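Local coordinates for DNA polymerase sliding clamp 2 (Sulfolobus tokodaii, PDB 3AIZ), which forms part of a toroid that encircles DNA and tethers the DNA polymerase catalytic subunit and other processing proteins to it during replication, at residues N29-D33 / S34-R38; K144-A147 / R148-L152. All coordinates share one frame; numbering follows the deposited sequence.

Contact 1 (N29-D33 / S34-R38); sequences NFTED and SIFSR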
# COMPACT_ATOMS: atom_id res chain seq x y z
N ASN A 29 14.54 25.32 29.73
CA ASN A 29 15.37 25.94 30.75
C ASN A 29 16.65 25.15 31.01
O ASN A 29 16.59 24.00 31.43
CB ASN A 29 14.58 26.11 32.05
CG ASN A 29 13.35 26.98 31.87
OD1 ASN A 29 13.44 28.15 31.50
ND2 ASN A 29 12.18 26.41 32.14
N PHE A 30 17.79 25.77 30.73
CA PHE A 30 19.08 25.15 30.99
C PHE A 30 19.65 25.63 32.31
O PHE A 30 20.01 26.80 32.45
CB PHE A 30 20.06 25.47 29.86
CG PHE A 30 19.65 24.93 28.52
CD1 PHE A 30 18.80 25.65 27.69
CD2 PHE A 30 20.10 23.69 28.09
CE1 PHE A 30 18.42 25.15 26.46
CE2 PHE A 30 19.72 23.19 26.86
CZ PHE A 30 18.88 23.92 26.04
N THR A 31 19.72 24.73 33.29
CA THR A 31 20.25 25.07 34.60
C THR A 31 21.43 24.17 34.92
O THR A 31 21.78 23.29 34.14
CB THR A 31 19.20 24.92 35.71
OG1 THR A 31 18.99 23.54 35.99
CG2 THR A 31 17.88 25.56 35.28
N GLU A 32 22.04 24.39 36.08
CA GLU A 32 23.19 23.60 36.50
C GLU A 32 22.78 22.17 36.84
O GLU A 32 23.53 21.23 36.61
CB GLU A 32 23.87 24.24 37.71
CG GLU A 32 25.09 23.49 38.21
CD GLU A 32 25.63 24.03 39.53
OE1 GLU A 32 24.91 24.82 40.18
OE2 GLU A 32 26.76 23.67 39.91
N ASP A 33 21.57 22.02 37.37
CA ASP A 33 21.11 20.72 37.87
C ASP A 33 20.26 19.94 36.87
O ASP A 33 20.09 18.73 37.02
CB ASP A 33 20.36 20.89 39.19
CG ASP A 33 21.26 21.36 40.32
OD1 ASP A 33 22.49 21.40 40.12
OD2 ASP A 33 20.73 21.67 41.41
N SER A 34 19.73 20.61 35.86
CA SER A 34 18.89 19.94 34.88
C SER A 34 18.42 20.85 33.76
O SER A 34 18.30 22.06 33.93
CB SER A 34 17.67 19.31 35.55
OG SER A 34 16.75 20.31 35.94
N ILE A 35 18.14 20.24 32.61
CA ILE A 35 17.39 20.91 31.55
C ILE A 35 15.93 20.58 31.79
O ILE A 35 15.60 19.43 32.05
CB ILE A 35 17.80 20.39 30.16
CG1 ILE A 35 19.29 20.59 29.93
CG2 ILE A 35 16.99 21.09 29.08
CD1 ILE A 35 19.77 20.04 28.60
N PHE A 36 15.06 21.58 31.72
CA PHE A 36 13.66 21.33 31.99
C PHE A 36 12.73 22.35 31.35
O PHE A 36 13.13 23.48 31.06
CB PHE A 36 13.40 21.27 33.50
CG PHE A 36 13.47 22.61 34.17
CD1 PHE A 36 14.64 23.04 34.77
CD2 PHE A 36 12.36 23.44 34.21
CE1 PHE A 36 14.70 24.27 35.40
CE2 PHE A 36 12.42 24.67 34.84
CZ PHE A 36 13.59 25.09 35.43
N SER A 37 11.48 21.95 31.15
CA SER A 37 10.44 22.83 30.65
C SER A 37 9.16 22.55 31.42
O SER A 37 8.79 21.40 31.61
CB SER A 37 10.22 22.60 29.16
OG SER A 37 9.24 23.48 28.65
N ARG A 38 8.50 23.61 31.88
CA ARG A 38 7.27 23.44 32.64
C ARG A 38 6.23 24.50 32.29
O ARG A 38 6.53 25.69 32.28
CB ARG A 38 7.56 23.45 34.15
CG ARG A 38 7.87 24.82 34.73
CD ARG A 38 6.67 25.40 35.47
NE ARG A 38 6.97 26.68 36.10
CZ ARG A 38 6.14 27.34 36.90
NH1 ARG A 38 4.94 26.83 37.17
NH2 ARG A 38 6.49 28.50 37.43

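Contact 2 (K144-A147 / R148-L152); sequences KDIA and RDLSL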
# COMPACT_ATOMS: atom_id res chain seq x y z
N LYS A 144 -2.99 3.27 31.53
CA LYS A 144 -3.64 3.52 30.25
C LYS A 144 -4.95 2.74 30.17
O LYS A 144 -5.97 3.26 29.72
CB LYS A 144 -2.72 3.13 29.09
CG LYS A 144 -3.27 3.47 27.71
CD LYS A 144 -2.24 3.17 26.64
CE LYS A 144 -2.71 3.65 25.27
NZ LYS A 144 -1.67 3.43 24.23
N ASP A 145 -4.91 1.48 30.61
CA ASP A 145 -6.11 0.65 30.65
C ASP A 145 -7.18 1.28 31.54
O ASP A 145 -8.35 1.32 31.19
CB ASP A 145 -5.78 -0.76 31.13
CG ASP A 145 -5.00 -1.56 30.11
OD1 ASP A 145 -5.08 -1.23 28.91
OD2 ASP A 145 -4.31 -2.53 30.50
N ILE A 146 -6.75 1.77 32.70
CA ILE A 146 -7.66 2.44 33.63
C ILE A 146 -8.24 3.71 33.02
O ILE A 146 -9.39 4.07 33.27
CB ILE A 146 -6.95 2.78 34.96
CG1 ILE A 146 -6.56 1.50 35.69
CG2 ILE A 146 -7.85 3.64 35.83
CD1 ILE A 146 -5.88 1.75 37.02
N ALA A 147 -7.43 4.39 32.20
CA ALA A 147 -7.89 5.58 31.51
C ALA A 147 -9.01 5.23 30.54
O ALA A 147 -10.00 5.96 30.42
CB ALA A 147 -6.74 6.25 30.78
N ARG A 148 -8.86 4.12 29.84
CA ARG A 148 -9.88 3.63 28.93
C ARG A 148 -11.17 3.31 29.69
O ARG A 148 -12.27 3.65 29.25
CB ARG A 148 -9.39 2.38 28.19
CG ARG A 148 -10.50 1.57 27.54
CD ARG A 148 -10.11 0.11 27.47
NE ARG A 148 -9.77 -0.41 28.79
CZ ARG A 148 -9.14 -1.56 29.01
NH1 ARG A 148 -8.76 -2.31 27.98
NH2 ARG A 148 -8.87 -1.95 30.24
N ASP A 149 -11.02 2.65 30.84
CA ASP A 149 -12.16 2.35 31.69
C ASP A 149 -12.89 3.62 32.08
O ASP A 149 -14.10 3.73 31.93
CB ASP A 149 -11.71 1.60 32.95
CG ASP A 149 -11.11 0.25 32.64
OD1 ASP A 149 -11.22 -0.21 31.48
OD2 ASP A 149 -10.53 -0.37 33.56
N LEU A 150 -12.13 4.59 32.59
CA LEU A 150 -12.70 5.85 33.05
C LEU A 150 -13.39 6.62 31.92
O LEU A 150 -14.38 7.31 32.14
CB LEU A 150 -11.63 6.73 33.70
CG LEU A 150 -11.00 6.15 34.97
CD1 LEU A 150 -9.78 6.97 35.40
CD2 LEU A 150 -12.02 6.07 36.09
N SER A 151 -12.87 6.48 30.70
CA SER A 151 -13.45 7.16 29.55
C SER A 151 -14.79 6.55 29.17
O SER A 151 -15.40 6.94 28.18
CB SER A 151 -12.49 7.13 28.36
OG SER A 151 -12.46 5.84 27.78
N LEU A 152 -15.24 5.58 29.95
CA LEU A 152 -16.52 4.92 29.70
C LEU A 152 -17.61 5.43 30.63
O LEU A 152 -18.73 5.68 30.19
CB LEU A 152 -16.39 3.40 29.84
CG LEU A 152 -15.69 2.66 28.70
CD1 LEU A 152 -15.58 1.18 29.02
CD2 LEU A 152 -16.43 2.88 27.40

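Contact 1 (N29-D33 / S34-R38)
N29 and F36 face each other as a hydrogen-bonded antiparallel pair, and their side chains share one face of the hairpin. The CB of N29 sits over the centre of the F36 ring, 3.7 Å from its centroid, a CH-pi contact. F36 is turned into this place by its first torsion, which sets CG between its own backbone N and carbonyl carbon (chi1 73°). The N29 amide plane is inclined 48° to the ring; its ND2 gives a weak bond to F36 O (3.3 Å), while OD1 bonds to the backbone N of D123. At an oblique approach to the same ring, T31 CG2 comes to 3.4 Å from F36 CE1. The hydroxyl branch of T31 ties the turn instead: OG1 donates to S34 O over 2.6 Å, in the carbonyl plane and on a lone pair. T31 N reaches the same oxygen at 3.1 Å, but from above that plane, so S34 O is gripped by two donors of one residue. On the other face F30 and I35 form the next, non-hydrogen-bonded pair; they run side by side, with F30 CE2 3.6 Å from I35 CD1, and I35 CG2 lies over one face of the phenyl ring. The hairpin, strands 25-30 and 34-40 joined by the short turn T31-D33, is flanked by strand 66-71, bonded to F30 through L66, and strand 46-53, bonded to I35 through I52. L91 of strand 88-93 and Y60 of strand 60-61 pack on the F30 and I35 face, whereas I122 touches T31.

Contact 2 (K144-A147 / R148-L152)
K144-A147 and R148-L152 are consecutive turns at the C-terminal end of one alpha-helix, tied by i to i+4 backbone bonds from R148, D149, L150 and S151 back to K144, D145, I146 and A147; L150 N to I146 O measures 2.9 Å. At the last turn the hydroxyl of S151 donates to R148 O (2.6 Å), where the helix gives way to loop. The side chains on one flank form a salt-bridge network centred on R148. Its chain leaves with CG anti to the backbone N (chi1 163°) and then bends at chi3 (56°), which folds the guanidinium back over D145. There the two flat groups lie nearly parallel, 13° apart, with D145 OD1 above the guanidinium rim; the 3.9 Å from OD1 to R148 NH1 is a long ion pair in which no N-H is directed at the oxygen. R148 NE instead donates to D149 OD1 (3.1 Å), meeting it from above the carboxylate plane, and weakly to D145 O (3.3 Å). The other carboxylate oxygen, D149 OD2, is hydrogen-bonded to the hydroxyl of Y105 of the PCNA3 chain, which also receives a weak bond from R148 NH2. On the flank turned to its own strands I146 and L150 run alongside each other, CG2 of I146 3.9 Å from CD1 of L150. These two rest on Y177 of strand 175-183 and on strand 165-172, while A147 packs against K206 and F209 of the neighbouring helix 202-211; Y105 of the PCNA3 chain also packs on D145 and I146.

In the fold
Contacts 1 and 2 lie on opposite sides of the chain's centre, about 33 Å apart between centres, one in the N-terminal and one in the C-terminal PCNA domain, and share no strand or helix. Contact 1 is a largely buried hairpin end within the beta structure of the N-terminal half; two phenylalanine rings, one on each face, aliphatic groups and a carbonyl gripped by a threonine carry it, and no other protein chain of the assembly touches it. Contact 2 is partly buried on a helix of the C-terminal half. It packs on strands and on helix 202-211 of its own half; its salt-bridge network stays within the chain, while hydrogen bonds to a tyrosine hydroxyl and packing cross to the PCNA3 chain.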